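Local atomic coordinates of hemolysin-related protein (Vibrio cholerae serotype O1, PDB entry 5V6F), a protein that binds mannotriose through its second beta-prism domain, the part described here, and as the biofilm protein RbmC probably targets mammalian glycans. Residues P5-S10 against V68-G73; T12-R17 against N123-G128; R17-D22 against I36-N41. One frame throughout, in Å; residues are numbered along the deposited sequence.

Contact 1: residues P5-S10 against V68-G73; sequences PIFGYS and VEVTSG
Phe7 and Gly8 approach Val70 and Ser72 without any hydrogen bond between the two segments. The CA atoms are 6.8 Å apart for Phe7 and Val70 and 5.6 Å for Gly8 and Ser72, so side chains fill the space between two strands of different sheets. The Phe7 ring is packed on both faces: Val70 CG2 lies over one, 4.0 Å from Phe7 CG, and the carbonyl oxygen of Pro5 sits above the centre of the other. Further out on the ring, Phe7 CZ meets Val68 CG2 at 3.9 Å. Toward the other end of the contact, Ser72 CB projects toward the 5-10 segment, and OG, placed anti to the carbonyl carbon (chi1 -52°), comes within 3.4 Å of Gly8 CA. The Tyr9 ring reaches across so that its CE2 rests 3.6 Å from Ser72 CB. Gly73 N lies at the ring's edge, 3.4 Å from Tyr9 OH, but the angle is too poor for a hydrogen bond. The Gly8 backbone is gripped by strand 106-112, its N bonded to Glu109 OE1 and its O to Lys107 NZ, while Lys107 also makes a cation-pi contact with Tyr9. Phe134 meets the Phe7 ring. The contact thus joins strand 7-8 of one antiparallel sheet to strand 65-75 of another and forms part of the buried interior between sheets of this beta-prism lectin domain.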
ATOM      1  N   PRO A   5      -3.569 -11.010  -5.236  1.00  6.98           N
ATOM      2  CA  PRO A   5      -4.689 -10.980  -4.294  1.00  8.51           C
ATOM      3  C   PRO A   5      -4.968  -9.555  -3.842  1.00  7.24           C
ATOM      4  O   PRO A   5      -4.167  -8.636  -4.033  1.00  7.45           O
ATOM      5  CB  PRO A   5      -4.213 -11.852  -3.126  1.00 15.33           C
ATOM      6  CG  PRO A   5      -3.078 -12.659  -3.671  1.00 11.55           C
ATOM      7  CD  PRO A   5      -2.448 -11.822  -4.737  1.00  8.74           C
ATOM      8  N   ILE A   6      -6.135  -9.375  -3.233  1.00  6.99           N
ATOM      9  CA  ILE A   6      -6.430  -8.140  -2.517  1.00  3.90           C
ATOM     10  C   ILE A   6      -5.779  -8.260  -1.144  1.00  8.47           C
ATOM     11  O   ILE A   6      -6.187  -9.087  -0.326  1.00 12.31           O
ATOM     12  CB  ILE A   6      -7.939  -7.891  -2.403  1.00  4.93           C
ATOM     13  CG1 ILE A   6      -8.568  -7.769  -3.796  1.00 11.40           C
ATOM     14  CG2 ILE A   6      -8.207  -6.640  -1.577  1.00 11.39           C
ATOM     15  CD1 ILE A   6     -10.090  -7.662  -3.787  1.00 13.45           C
ATOM     16  N   PHE A   7      -4.743  -7.461  -0.904  1.00  5.22           N
ATOM     17  CA  PHE A   7      -4.097  -7.417   0.398  1.00  4.86           C
ATOM     18  C   PHE A   7      -4.916  -6.556   1.349  1.00  7.69           C
ATOM     19  O   PHE A   7      -5.445  -5.513   0.963  1.00  7.32           O
ATOM     20  CB  PHE A   7      -2.679  -6.858   0.275  1.00  5.55           C
ATOM     21  CG  PHE A   7      -1.864  -7.507  -0.800  1.00  3.74           C
ATOM     22  CD1 PHE A   7      -1.460  -8.824  -0.678  1.00  4.64           C
ATOM     23  CD2 PHE A   7      -1.498  -6.798  -1.932  1.00  6.59           C
ATOM     24  CE1 PHE A   7      -0.711  -9.427  -1.668  1.00  7.63           C
ATOM     25  CE2 PHE A   7      -0.745  -7.392  -2.925  1.00  5.80           C
ATOM     26  CZ  PHE A   7      -0.350  -8.711  -2.793  1.00  7.74           C
ATOM     27  N   GLY A   8      -5.027  -7.002   2.589  1.00  5.61           N
ATOM     28  CA  GLY A   8      -5.811  -6.265   3.563  1.00  5.50           C
ATOM     29  C   GLY A   8      -7.279  -6.587   3.415  1.00  5.63           C
ATOM     30  O   GLY A   8      -7.668  -7.757   3.363  1.00  7.32           O
ATOM     31  N   TYR A   9      -8.102  -5.541   3.334  1.00  3.80           N
ATOM     32  CA  TYR A   9      -9.551  -5.667   3.375  1.00  4.09           C
ATOM     33  C   TYR A   9     -10.151  -4.788   2.289  1.00  9.79           C
ATOM     34  O   TYR A   9      -9.539  -3.813   1.847  1.00  6.42           O
ATOM     35  CB  TYR A   9     -10.088  -5.278   4.758  1.00  8.13           C
ATOM     36  CG  TYR A   9      -9.212  -5.791   5.882  1.00  9.24           C
ATOM     37  CD1 TYR A   9      -9.375  -7.074   6.387  1.00  8.57           C
ATOM     38  CD2 TYR A   9      -8.207  -5.000   6.423  1.00  6.57           C
ATOM     39  CE1 TYR A   9      -8.568  -7.550   7.405  1.00  9.04           C
ATOM     40  CE2 TYR A   9      -7.397  -5.467   7.443  1.00  6.10           C
ATOM     41  CZ  TYR A   9      -7.584  -6.744   7.930  1.00  6.71           C
ATOM     42  OH  TYR A   9      -6.783  -7.223   8.946  1.00  8.64           O
ATOM     43  N   SER A  10     -11.370  -5.137   1.862  1.00  9.10           N
ATOM     44  CA  SER A  10     -11.994  -4.484   0.715  1.00  7.45           C
ATOM     45  C   SER A  10     -13.444  -4.099   0.993  1.00 10.16           C
ATOM     46  O   SER A  10     -14.264  -4.048   0.070  1.00  9.92           O
ATOM     47  CB  SER A  10     -11.923  -5.384  -0.515  1.00  8.64           C
ATOM     48  OG  SER A  10     -12.591  -6.610  -0.285  1.00 12.47           O
ATOM     49  N   VAL A  68       6.092  -8.198  -2.009  1.00  5.77           N
ATOM     50  CA  VAL A  68       5.569  -7.406  -0.905  1.00  4.17           C
ATOM     51  C   VAL A  68       5.228  -8.336   0.247  1.00  6.14           C
ATOM     52  O   VAL A  68       4.851  -9.495   0.054  1.00  6.40           O
ATOM     53  CB  VAL A  68       4.330  -6.573  -1.305  1.00  4.73           C
ATOM     54  CG1 VAL A  68       4.714  -5.502  -2.315  1.00  6.31           C
ATOM     55  CG2 VAL A  68       3.223  -7.471  -1.861  1.00  8.13           C
ATOM     56  N   GLU A  69       5.381  -7.808   1.457  1.00  3.80           N
ATOM     57  CA  GLU A  69       4.946  -8.452   2.690  1.00  4.77           C
ATOM     58  C   GLU A  69       4.050  -7.436   3.379  1.00  2.64           C
ATOM     59  O   GLU A  69       4.538  -6.407   3.859  1.00  5.04           O
ATOM     60  CB  GLU A  69       6.145  -8.836   3.556  1.00  5.15           C
ATOM     61  CG  GLU A  69       5.836  -9.625   4.804  1.00  7.33           C
ATOM     62  CD  GLU A  69       7.099  -9.997   5.556  1.00 11.98           C
ATOM     63  OE1 GLU A  69       7.568  -9.185   6.378  1.00 17.63           O
ATOM     64  OE2 GLU A  69       7.641 -11.093   5.299  1.00 18.81           O
ATOM     65  N   VAL A  70       2.746  -7.695   3.390  1.00  2.45           N
ATOM     66  CA  VAL A  70       1.745  -6.723   3.818  1.00  2.96           C
ATOM     67  C   VAL A  70       1.213  -7.153   5.175  1.00  5.74           C
ATOM     68  O   VAL A  70       0.678  -8.260   5.315  1.00  3.41           O
ATOM     69  CB  VAL A  70       0.602  -6.603   2.800  1.00  3.77           C
ATOM     70  CG1 VAL A  70      -0.421  -5.560   3.254  1.00  5.38           C
ATOM     71  CG2 VAL A  70       1.148  -6.249   1.426  1.00  4.58           C
ATOM     72  N   THR A  71       1.343  -6.279   6.166  1.00  2.83           N
ATOM     73  CA  THR A  71       0.804  -6.524   7.497  1.00  4.21           C
ATOM     74  C   THR A  71      -0.464  -5.695   7.674  1.00  4.78           C
ATOM     75  O   THR A  71      -0.447  -4.472   7.496  1.00  3.46           O
ATOM     76  CB  THR A  71       1.829  -6.188   8.580  1.00  4.63           C
ATOM     77  OG1 THR A  71       3.030  -6.933   8.349  1.00  5.50           O
ATOM     78  CG2 THR A  71       1.288  -6.543   9.964  1.00  5.57           C
ATOM     79  N   SER A  72      -1.557  -6.366   8.021  1.00  3.93           N
ATOM     80  CA  SER A  72      -2.838  -5.721   8.267  1.00  3.25           C
ATOM     81  C   SER A  72      -3.328  -6.144   9.642  1.00  3.91           C
ATOM     82  O   SER A  72      -2.914  -7.177  10.171  1.00  6.38           O
ATOM     83  CB  SER A  72      -3.876  -6.101   7.202  1.00  2.83           C
ATOM     84  OG  SER A  72      -3.383  -5.892   5.891  1.00  5.89           O
ATOM     85  N   GLY A  73      -4.212  -5.346  10.226  1.00  3.75           N
ATOM     86  CA  GLY A  73      -4.777  -5.736  11.504  1.00  2.67           C
ATOM     87  C   GLY A  73      -5.703  -4.683  12.067  1.00  2.57           C
ATOM     88  O   GLY A  73      -6.082  -3.723  11.392  1.00  1.77           O
TER

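Contact 2: residues T12-R17 against N123-G128; sequences TQQSQR and NVWTGG
Gln13 to Gln16 pair with Asn123 to Thr126 as an antiparallel ladder at the edge of one of the three sheets of the beta-prism lectin fold, where strand 13-18 is an outermost strand. The strand axes pass 4.6 Å apart with their directions at 149°. Gln13-Thr126 and Ser15-Val124 are the hydrogen-bonded pairs. The bond from Ser15 N to Val124 O is short and nearly straight (2.7 Å, 178°), the return bond from Val124 N to Ser15 O is 2.9 Å, and Thr126 N gives another to Gln13 O; the bond from Gln13 N to Thr126 O is weak. In the non-hydrogen-bonded pair Gln14-Trp125, the side chains run alongside each other. With CG anti to the backbone N (chi1 -176°) and the chain extended, Gln14 lies over one indole face: CG is 4.0 Å from the centroid of the five-membered ring, a CH-pi contact, and CD follows at 3.6 Å from Trp125 CZ2. At the indole edge, in its plane, Thr12 O approaches Trp125 CD1 to 3.3 Å. On the same sheet face the amide planes of Gln16 and Asn123 are nearly parallel, and Asn123 is held by bonds from OD1 to Gln121 NE2 and from ND2 to Gln135 OE1. The other face, with Ser15, Val124 and Thr126, packs on Val44. Beyond the ladder the chain turns toward Trp129 of the glycan pocket: Thr126 OG1 bonds to Leu130 O and accepts from Gly128 N at 3.1 Å, an ST turn.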
ATOM      1  N   THR A  12     -14.428  -1.116   2.237  1.00  6.76           N
ATOM      2  CA  THR A  12     -14.617   0.307   1.999  1.00  4.73           C
ATOM      3  C   THR A  12     -14.543   0.595   0.497  1.00  3.45           C
ATOM      4  O   THR A  12     -14.595  -0.317  -0.330  1.00  7.05           O
ATOM      5  CB  THR A  12     -13.594   1.105   2.802  1.00  6.72           C
ATOM      6  OG1 THR A  12     -12.281   0.596   2.538  1.00  7.94           O
ATOM      7  CG2 THR A  12     -13.904   1.003   4.289  1.00  3.97           C
ATOM      8  N   GLN A  13     -14.419   1.870   0.131  1.00  5.00           N
ATOM      9  CA  GLN A  13     -14.616   2.294  -1.250  1.00  5.05           C
ATOM     10  C   GLN A  13     -13.387   2.025  -2.110  1.00 10.18           C
ATOM     11  O   GLN A  13     -12.254   2.294  -1.704  1.00  8.59           O
ATOM     12  CB  GLN A  13     -14.962   3.779  -1.303  1.00  7.42           C
ATOM     13  CG  GLN A  13     -16.314   4.110  -0.698  1.00  5.16           C
ATOM     14  CD  GLN A  13     -16.225   4.416   0.784  1.00 10.55           C
ATOM     15  OE1 GLN A  13     -15.355   5.170   1.223  1.00 14.01           O
ATOM     16  NE2 GLN A  13     -17.125   3.830   1.563  1.00 12.44           N
ATOM     17  N   GLN A  14     -13.624   1.527  -3.321  1.00  6.02           N
ATOM     18  CA  GLN A  14     -12.550   1.152  -4.230  1.00  3.78           C
ATOM     19  C   GLN A  14     -12.204   2.293  -5.182  1.00  4.87           C
ATOM     20  O   GLN A  14     -13.078   2.829  -5.873  1.00  5.29           O
ATOM     21  CB  GLN A  14     -12.942  -0.085  -5.036  1.00  6.57           C
ATOM     22  CG  GLN A  14     -11.823  -0.584  -5.940  1.00  7.86           C
ATOM     23  CD  GLN A  14     -12.213  -1.781  -6.779  1.00  8.32           C
ATOM     24  OE1 GLN A  14     -13.226  -2.432  -6.530  1.00 16.50           O
ATOM     25  NE2 GLN A  14     -11.400  -2.077  -7.782  1.00 14.21           N
ATOM     26  N   SER A  15     -10.922   2.644  -5.228  1.00  6.80           N
ATOM     27  CA  SER A  15     -10.383   3.539  -6.237  1.00  4.79           C
ATOM     28  C   SER A  15      -9.381   2.775  -7.093  1.00  5.28           C
ATOM     29  O   SER A  15      -8.834   1.748  -6.681  1.00  7.81           O
ATOM     30  CB  SER A  15      -9.707   4.765  -5.610  1.00 10.32           C
ATOM     31  OG  SER A  15     -10.648   5.587  -4.935  1.00 14.74           O
ATOM     32  N   GLN A  16      -9.150   3.283  -8.300  1.00  4.13           N
ATOM     33  CA  GLN A  16      -8.279   2.621  -9.264  1.00  2.55           C
ATOM     34  C   GLN A  16      -7.263   3.636  -9.766  1.00  7.44           C
ATOM     35  O   GLN A  16      -7.637   4.706 -10.253  1.00  5.45           O
ATOM     36  CB  GLN A  16      -9.103   2.013 -10.411  1.00  3.98           C
ATOM     37  CG  GLN A  16     -10.245   1.132  -9.869  1.00 10.15           C
ATOM     38  CD  GLN A  16     -10.875   0.202 -10.894  1.00 14.91           C
ATOM     39  OE1 GLN A  16     -11.092  -0.988 -10.620  1.00 20.98           O
ATOM     40  NE2 GLN A  16     -11.194   0.735 -12.062  1.00 12.95           N
ATOM     41  N   ARG A  17      -5.979   3.316  -9.617  1.00  7.07           N
ATOM     42  CA  ARG A  17      -4.901   4.238  -9.966  1.00  8.73           C
ATOM     43  C   ARG A  17      -3.992   3.582 -10.996  1.00  5.96           C
ATOM     44  O   ARG A  17      -3.329   2.579 -10.707  1.00  5.20           O
ATOM     45  CB  ARG A  17      -4.124   4.660  -8.721  1.00  9.36           C
ATOM     46  CG  ARG A  17      -4.919   5.590  -7.796  1.00  8.14           C
ATOM     47  CD  ARG A  17      -5.264   6.914  -8.491  1.00 12.57           C
ATOM     48  NE  ARG A  17      -6.085   7.806  -7.670  1.00 12.81           N
ATOM     49  CZ  ARG A  17      -7.410   7.898  -7.735  1.00  9.18           C
ATOM     50  NH1 ARG A  17      -8.108   7.147  -8.575  1.00 10.74           N
ATOM     51  NH2 ARG A  17      -8.047   8.750  -6.943  1.00 12.79           N
ATOM     52  N   ASN A 123      -5.371  -1.068  -7.458  1.00  2.70           N
ATOM     53  CA  ASN A 123      -6.659  -0.824  -6.839  1.00  3.31           C
ATOM     54  C   ASN A 123      -6.423  -0.566  -5.360  1.00  2.95           C
ATOM     55  O   ASN A 123      -5.608  -1.242  -4.730  1.00  3.40           O
ATOM     56  CB  ASN A 123      -7.602  -2.011  -7.040  1.00  3.62           C
ATOM     57  CG  ASN A 123      -7.885  -2.286  -8.506  1.00  5.03           C
ATOM     58  OD1 ASN A 123      -7.976  -1.363  -9.314  1.00  6.36           O
ATOM     59  ND2 ASN A 123      -8.022  -3.557  -8.854  1.00  6.22           N
ATOM     60  N   VAL A 124      -7.104   0.444  -4.822  1.00  4.39           N
ATOM     61  CA  VAL A 124      -6.924   0.870  -3.440  1.00  2.32           C
ATOM     62  C   VAL A 124      -8.294   1.024  -2.800  1.00  5.08           C
ATOM     63  O   VAL A 124      -9.177   1.676  -3.369  1.00  4.55           O
ATOM     64  CB  VAL A 124      -6.145   2.196  -3.340  1.00  6.20           C
ATOM     65  CG1 VAL A 124      -5.870   2.540  -1.882  1.00  4.67           C
ATOM     66  CG2 VAL A 124      -4.847   2.122  -4.140  1.00  4.04           C
ATOM     67  N   TRP A 125      -8.463   0.441  -1.618  1.00  4.62           N
ATOM     68  CA  TRP A 125      -9.700   0.546  -0.856  1.00  7.12           C
ATOM     69  C   TRP A 125      -9.458   1.451   0.344  1.00  4.19           C
ATOM     70  O   TRP A 125      -8.535   1.209   1.132  1.00  4.23           O
ATOM     71  CB  TRP A 125     -10.184  -0.834  -0.406  1.00  5.21           C
ATOM     72  CG  TRP A 125     -10.745  -1.667  -1.519  1.00  6.10           C
ATOM     73  CD1 TRP A 125     -12.064  -1.846  -1.820  1.00  5.48           C
ATOM     74  CD2 TRP A 125     -10.005  -2.433  -2.483  1.00  6.53           C
ATOM     75  NE1 TRP A 125     -12.193  -2.679  -2.905  1.00  6.28           N
ATOM     76  CE2 TRP A 125     -10.945  -3.051  -3.332  1.00  5.83           C
ATOM     77  CE3 TRP A 125      -8.643  -2.653  -2.709  1.00  5.53           C
ATOM     78  CZ2 TRP A 125     -10.565  -3.875  -4.392  1.00  6.64           C
ATOM     79  CZ3 TRP A 125      -8.268  -3.475  -3.760  1.00  7.46           C
ATOM     80  CH2 TRP A 125      -9.226  -4.075  -4.588  1.00  8.03           C
ATOM     81  N   THR A 126     -10.271   2.498   0.469  1.00  3.80           N
ATOM     82  CA  THR A 126     -10.187   3.411   1.599  1.00  4.68           C
ATOM     83  C   THR A 126     -11.583   3.896   1.952  1.00  4.72           C
ATOM     84  O   THR A 126     -12.430   4.075   1.070  1.00  4.32           O
ATOM     85  CB  THR A 126      -9.283   4.619   1.315  1.00  3.56           C
ATOM     86  OG1 THR A 126      -9.195   5.437   2.491  1.00  5.85           O
ATOM     87  CG2 THR A 126      -9.818   5.464   0.158  1.00  8.69           C
ATOM     88  N   GLY A 127     -11.811   4.095   3.245  1.00  5.15           N
ATOM     89  CA  GLY A 127     -12.994   4.758   3.749  1.00  6.24           C
ATOM     90  C   GLY A 127     -12.782   6.208   4.138  1.00  4.73           C
ATOM     91  O   GLY A 127     -13.658   6.795   4.784  1.00  5.48           O
ATOM     92  N   GLY A 128     -11.642   6.803   3.789  1.00  5.88           N
ATOM     93  CA  GLY A 128     -11.405   8.214   4.028  1.00  7.60           C
ATOM     94  C   GLY A 128     -10.434   8.525   5.146  1.00  8.53           C
ATOM     95  O   GLY A 128     -10.193   9.707   5.415  1.00  6.60           O
TER

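Contact 3: residues R17-D22 against I36-N41; sequences RVVTAD and IGTTVN
Strands 13-18 and 33-37 belong to two different sheets of the prism, and where they run out into loops they are tied together by Thr38 and Val18. Thr38 OG1 donates to Val18 O at 2.7 Å, reaching the carbonyl from above its plane, 44° out of it, with a C=O...donor angle of 136°. Its first torsion (chi1 59°) sets OG1 between the backbone N and carbonyl carbon and swings CG2 to the side of the N. The methyl thus packs against the neighbours of the acceptor, 3.9 Å from Arg17 CB and the same distance from Val19 CG2, so one threonine supplies both the bond and the apolar fill. A water adds a second polar link: it accepts from Thr20 N at 3.0 Å and donates to Thr38 O at 2.9 Å. Farther along, the methyls Thr20 CG2 and Thr39 CG2 meet at 4.1 Å. Each of these two threonines turns its hydroxyl back to its own segment, Thr20 OG1 accepting from Asp22 N and Thr39 OG1 from Asn41 N, which makes a pair of ST turns. Asn42 braces the site, its OD1 receiving Thr38 N and Thr39 N and its O receiving Arg17 NE. Around this junction, Arg17 and Val19 bond through the backbone to Ile122 and Lys120, Gly37 bonds to Tyr26 of strand 24-29, and Ile36 packs inward against Val124, Val131 and Phe134.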
ATOM      1  N   ARG A  17      -5.979   3.316  -9.617  1.00  7.07           N
ATOM      2  CA  ARG A  17      -4.901   4.238  -9.966  1.00  8.73           C
ATOM      3  C   ARG A  17      -3.992   3.582 -10.996  1.00  5.96           C
ATOM      4  O   ARG A  17      -3.329   2.579 -10.707  1.00  5.20           O
ATOM      5  CB  ARG A  17      -4.124   4.660  -8.721  1.00  9.36           C
ATOM      6  CG  ARG A  17      -4.919   5.590  -7.796  1.00  8.14           C
ATOM      7  CD  ARG A  17      -5.264   6.914  -8.491  1.00 12.57           C
ATOM      8  NE  ARG A  17      -6.085   7.806  -7.670  1.00 12.81           N
ATOM      9  CZ  ARG A  17      -7.410   7.898  -7.735  1.00  9.18           C
ATOM     10  NH1 ARG A  17      -8.108   7.147  -8.575  1.00 10.74           N
ATOM     11  NH2 ARG A  17      -8.047   8.750  -6.943  1.00 12.79           N
ATOM     12  N   VAL A  18      -3.970   4.152 -12.191  1.00  5.07           N
ATOM     13  CA  VAL A  18      -3.192   3.618 -13.299  1.00  5.11           C
ATOM     14  C   VAL A  18      -1.732   3.991 -13.110  1.00  4.54           C
ATOM     15  O   VAL A  18      -1.400   5.131 -12.759  1.00  4.86           O
ATOM     16  CB  VAL A  18      -3.746   4.142 -14.638  1.00  6.67           C
ATOM     17  CG1 VAL A  18      -2.846   3.750 -15.797  1.00  9.37           C
ATOM     18  CG2 VAL A  18      -5.158   3.621 -14.862  1.00 13.05           C
ATOM     19  N   VAL A  19      -0.853   3.020 -13.337  1.00  5.32           N
ATOM     20  CA  VAL A  19       0.583   3.248 -13.250  1.00  2.25           C
ATOM     21  C   VAL A  19       1.055   3.914 -14.535  1.00  2.64           C
ATOM     22  O   VAL A  19       0.779   3.431 -15.642  1.00  5.08           O
ATOM     23  CB  VAL A  19       1.327   1.928 -13.002  1.00  4.48           C
ATOM     24  CG1 VAL A  19       2.809   2.184 -12.866  1.00  1.80           C
ATOM     25  CG2 VAL A  19       0.783   1.236 -11.759  1.00  4.91           C
ATOM     26  N   THR A  20       1.778   5.019 -14.394  1.00  3.97           N
ATOM     27  CA  THR A  20       2.279   5.743 -15.551  1.00  4.64           C
ATOM     28  C   THR A  20       3.543   5.080 -16.087  1.00  5.82           C
ATOM     29  O   THR A  20       4.082   4.133 -15.507  1.00  4.23           O
ATOM     30  CB  THR A  20       2.584   7.195 -15.196  1.00  6.53           C
ATOM     31  OG1 THR A  20       3.749   7.237 -14.356  1.00  6.43           O
ATOM     32  CG2 THR A  20       1.400   7.848 -14.489  1.00 10.99           C
ATOM     33  N   ALA A  21       4.050   5.616 -17.199  1.00  4.99           N
ATOM     34  CA  ALA A  21       5.309   5.133 -17.752  1.00  4.58           C
ATOM     35  C   ALA A  21       6.458   5.241 -16.757  1.00  5.61           C
ATOM     36  O   ALA A  21       7.481   4.569 -16.935  1.00  7.57           O
ATOM     37  CB  ALA A  21       5.654   5.910 -19.026  1.00  7.93           C
ATOM     38  N   ASP A  22       6.323   6.071 -15.720  1.00  7.39           N
ATOM     39  CA  ASP A  22       7.373   6.191 -14.717  1.00  8.66           C
ATOM     40  C   ASP A  22       7.389   5.031 -13.726  1.00  7.16           C
ATOM     41  O   ASP A  22       8.363   4.894 -12.979  1.00  6.73           O
ATOM     42  CB  ASP A  22       7.229   7.514 -13.959  1.00  7.96           C
ATOM     43  CG  ASP A  22       7.524   8.722 -14.834  1.00 12.13           C
ATOM     44  OD1 ASP A  22       8.398   8.623 -15.718  1.00 16.26           O
ATOM     45  OD2 ASP A  22       6.876   9.769 -14.636  1.00 14.38           O
ATOM     46  N   ILE A  36      -2.248   5.621  -0.846  1.00  3.79           N
ATOM     47  CA  ILE A  36      -1.485   5.011  -1.931  1.00  4.00           C
ATOM     48  C   ILE A  36      -1.891   5.649  -3.250  1.00  4.60           C
ATOM     49  O   ILE A  36      -3.083   5.842  -3.513  1.00  4.63           O
ATOM     50  CB  ILE A  36      -1.714   3.487  -2.000  1.00  1.63           C
ATOM     51  CG1 ILE A  36      -1.057   2.798  -0.806  1.00  2.69           C
ATOM     52  CG2 ILE A  36      -1.187   2.907  -3.321  1.00  4.19           C
ATOM     53  CD1 ILE A  36      -1.383   1.319  -0.684  1.00  4.60           C
ATOM     54  N   GLY A  37      -0.902   5.930  -4.097  1.00  4.19           N
ATOM     55  CA  GLY A  37      -1.165   6.405  -5.442  1.00  2.79           C
ATOM     56  C   GLY A  37      -0.084   6.017  -6.431  1.00  6.33           C
ATOM     57  O   GLY A  37       0.832   5.258  -6.100  1.00  4.25           O
ATOM     58  N   THR A  38      -0.189   6.531  -7.658  1.00  1.60           N
ATOM     59  CA  THR A  38       0.826   6.322  -8.680  1.00  3.03           C
ATOM     60  C   THR A  38       1.481   7.617  -9.146  1.00  3.68           C
ATOM     61  O   THR A  38       2.423   7.562  -9.947  1.00  4.26           O
ATOM     62  CB  THR A  38       0.223   5.589  -9.888  1.00  2.95           C
ATOM     63  OG1 THR A  38      -0.859   6.354 -10.432  1.00  6.06           O
ATOM     64  CG2 THR A  38      -0.288   4.212  -9.469  1.00  2.75           C
ATOM     65  N   THR A  39       1.011   8.768  -8.673  1.00  3.38           N
ATOM     66  CA  THR A  39       1.677  10.048  -8.846  1.00  7.37           C
ATOM     67  C   THR A  39       1.671  10.758  -7.504  1.00  3.74           C
ATOM     68  O   THR A  39       0.994  10.341  -6.562  1.00  4.87           O
ATOM     69  CB  THR A  39       0.986  10.933  -9.893  1.00  6.08           C
ATOM     70  OG1 THR A  39      -0.269  11.390  -9.373  1.00  6.45           O
ATOM     71  CG2 THR A  39       0.753  10.167 -11.181  1.00  7.49           C
ATOM     72  N   VAL A  40       2.417  11.860  -7.424  1.00  6.10           N
ATOM     73  CA  VAL A  40       2.419  12.656  -6.203  1.00  6.49           C
ATOM     74  C   VAL A  40       1.082  13.330  -5.947  1.00  7.63           C
ATOM     75  O   VAL A  40       0.839  13.789  -4.823  1.00  8.13           O
ATOM     76  CB  VAL A  40       3.531  13.725  -6.238  1.00  7.09           C
ATOM     77  CG1 VAL A  40       4.898  13.062  -6.246  1.00 11.93           C
ATOM     78  CG2 VAL A  40       3.368  14.644  -7.435  1.00 10.51           C
ATOM     79  N   ASN A  41       0.202  13.382  -6.948  1.00  5.67           N
ATOM     80  CA  ASN A  41      -1.059  14.103  -6.842  1.00  8.20           C
ATOM     81  C   ASN A  41      -2.276  13.215  -6.627  1.00  8.39           C
ATOM     82  O   ASN A  41      -3.305  13.720  -6.167  1.00 13.51           O
ATOM     83  CB  ASN A  41      -1.306  14.933  -8.109  1.00  6.63           C
ATOM     84  CG  ASN A  41      -0.387  16.125  -8.216  1.00  5.98           C
ATOM     85  OD1 ASN A  41       0.144  16.606  -7.217  1.00  6.63           O
ATOM     86  ND2 ASN A  41      -0.203  16.614  -9.435  1.00  6.51           N
TER
HETATM   87  O   HOH W   1       3.396   5.675 -11.944  1.00  4.46           O

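From the N terminus, strand 7-8 makes contact 1 first, closing a loop of 57 residues against strand 65-75 of another sheet. Strand 13-18 then enters contact 2, which spans most of the chain to reach strand 121-126 within its own sheet; because its segments alternate with those of contact 1, the two loops cross. Contact 3 closes a short loop onto the end of strand 33-37 and is nested within both of the others. Contacts 1 and 2 touch where Ile6 and Ser10 pack on Trp125, and contacts 2 and 3 share Arg17. Through the sheet that holds strands 7-8, 13-18 and 121-126, all three sheets of the prism are joined.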